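Local atomic coordinates of putative pyridoxal phosphate-dependent transferase (Clostridium difficile, PDB entry 4DQ6), a protein that belongs to the class I and II aminotransferase family of pyridoxal phosphate-dependent enzymes and holds pyridoxal-5'-phosphate in its pocket. Residues I107-K112 and D262-R267. Residues are numbered along the deposited sequence; the frame is centred on the assembly and turned at random.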
# COMPACT_ATOMS: atom_id res chain seq x y z
N ILE A 107 4.24 6.44 15.61
CA ILE A 107 4.53 7.77 16.19
C ILE A 107 3.24 8.48 16.49
O ILE A 107 3.07 9.08 17.61
CB ILE A 107 5.40 8.62 15.21
CG1 ILE A 107 6.84 8.12 15.23
CG2 ILE A 107 5.30 10.09 15.60
CD1 ILE A 107 7.71 8.70 14.13
N ASN A 108 2.32 8.54 15.57
CA ASN A 108 1.04 9.15 15.82
C ASN A 108 0.28 8.54 17.00
O ASN A 108 -0.34 9.31 17.81
CB ASN A 108 0.14 9.10 14.59
CG ASN A 108 -1.08 9.96 14.74
OD1 ASN A 108 -0.99 11.22 14.83
ND2 ASN A 108 -2.23 9.31 14.85
N GLU A 109 0.33 7.23 17.17
CA GLU A 109 -0.47 6.52 18.19
C GLU A 109 0.20 6.46 19.57
O GLU A 109 -0.51 6.44 20.58
CB GLU A 109 -0.83 5.10 17.74
CG GLU A 109 -1.63 4.99 16.44
CD GLU A 109 -2.90 5.85 16.45
OE1 GLU A 109 -3.65 5.88 17.48
OE2 GLU A 109 -3.16 6.55 15.44
N LEU A 110 1.54 6.45 19.60
CA LEU A 110 2.30 6.30 20.85
C LEU A 110 2.70 7.59 21.49
O LEU A 110 3.16 7.59 22.66
CB LEU A 110 3.58 5.47 20.59
CG LEU A 110 3.38 4.00 20.28
CD1 LEU A 110 4.63 3.31 19.75
CD2 LEU A 110 2.79 3.27 21.49
N THR A 111 2.49 8.71 20.82
CA THR A 111 2.93 10.02 21.27
C THR A 111 1.86 11.04 20.96
O THR A 111 0.90 10.74 20.19
CB THR A 111 4.26 10.48 20.63
OG1 THR A 111 4.12 10.62 19.21
CG2 THR A 111 5.38 9.50 20.94
N LYS A 112 2.00 12.22 21.53
CA LYS A 112 1.12 13.37 21.20
C LYS A 112 1.97 14.40 20.49
O LYS A 112 3.22 14.37 20.55
CB LYS A 112 0.47 14.00 22.46
CG LYS A 112 1.41 14.65 23.40
CD LYS A 112 0.62 15.23 24.59
CE LYS A 112 1.54 15.80 25.67
NZ LYS A 112 2.78 14.95 25.93
N ASP A 262 -2.76 -1.89 15.01
CA ASP A 262 -3.84 -2.52 14.28
C ASP A 262 -4.94 -1.52 13.99
O ASP A 262 -5.43 -1.45 12.84
CB ASP A 262 -4.35 -3.73 15.02
CG ASP A 262 -5.09 -4.73 14.10
OD1 ASP A 262 -4.58 -5.07 12.99
OD2 ASP A 262 -6.13 -5.20 14.56
N ASP A 263 -5.37 -0.78 15.00
CA ASP A 263 -6.44 0.14 14.82
C ASP A 263 -6.05 1.34 13.92
O ASP A 263 -6.90 1.86 13.21
CB ASP A 263 -6.84 0.67 16.20
CG ASP A 263 -7.63 -0.33 17.00
OD1 ASP A 263 -8.02 -1.43 16.48
OD2 ASP A 263 -7.88 -0.03 18.18
N ALA A 264 -4.77 1.75 13.96
CA ALA A 264 -4.27 2.79 13.01
C ALA A 264 -4.34 2.31 11.59
O ALA A 264 -4.78 3.04 10.69
CB ALA A 264 -2.87 3.23 13.38
N PHE A 265 -3.93 1.06 11.34
CA PHE A 265 -4.09 0.51 9.98
C PHE A 265 -5.53 0.39 9.58
O PHE A 265 -5.86 0.46 8.37
CB PHE A 265 -3.31 -0.80 9.81
CG PHE A 265 -1.81 -0.58 9.55
CD1 PHE A 265 -1.40 0.07 8.37
CD2 PHE A 265 -0.84 -1.06 10.40
CE1 PHE A 265 -0.05 0.27 8.12
CE2 PHE A 265 0.50 -0.88 10.14
CZ PHE A 265 0.90 -0.23 8.97
N THR A 266 -6.42 0.08 10.52
CA THR A 266 -7.83 0.05 10.22
C THR A 266 -8.35 1.42 9.83
O THR A 266 -9.09 1.57 8.86
CB THR A 266 -8.64 -0.51 11.42
OG1 THR A 266 -8.30 -1.90 11.58
CG2 THR A 266 -10.18 -0.36 11.18
N ARG A 267 -7.89 2.41 10.57
CA ARG A 267 -8.25 3.79 10.30
C ARG A 267 -7.90 4.24 8.88
O ARG A 267 -8.74 4.88 8.24
CB ARG A 267 -7.63 4.71 11.38
CG ARG A 267 -7.76 6.16 11.01
CD ARG A 267 -7.17 7.09 12.06
NE ARG A 267 -5.81 6.78 12.54
CZ ARG A 267 -4.64 7.16 11.99
NH1 ARG A 267 -3.47 6.87 12.58
NH2 ARG A 267 -4.62 7.87 10.86
O HOH W 1 -6.25 5.14 14.91
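E109 and R267 meet because each chain folds at one torsion: E109 is bent about its CB–CG bond (chi2 -54°), whereas R267 runs extended until its CG–CD bond (chi3 49°) turns the guanidinium toward the carboxylate. The two side chains approach from opposite directions and close a salt bridge, with R267 NH1 2.9 Å from E109 OE2. NH1 comes in nearly along the C–O axis of that oxygen, yet the bond is not straight, its N–H...O angle being 143°, and OE2 lies tilted out of the guanidinium plane.

The pair illustrates a general principle: one carboxylate oxygen can take several donors if they come from different sides of its plane. Here N108 ND2 also donates to E109 OE2, at 3.0 Å. The amide offers its N–H close to its own plane but reaches OE2 from above the carboxylate plane, on the face opposite to NH1. N108 ND2 and R267 NH1 are 3.6 Å apart, two donors gathered round one acceptor. A water adds a looser bridge: its O accepts from R267 NE at 2.9 Å, in the plane of the guanidinium, and donates only weakly to E109 OE2. Beside the salt bridge, E109 CG packs against the A264 methyl, 3.7 Å from A264 CB, and A264 also touches L105 of helix 99-110.

The contact joins the last turn of helix 99-110 to the end of helix 255-267, in a protein of the class I and II aminotransferase family. It lies close to the dimer interface: R267 O accepts a hydrogen bond from S104 OG of the second subunit, whose N134 packs on the R267 side chain. With two direct donors and a weak water bond converging on E109 OE2, negative charge is probably drawn to that oxygen and the carboxylate favoured in its ionised form.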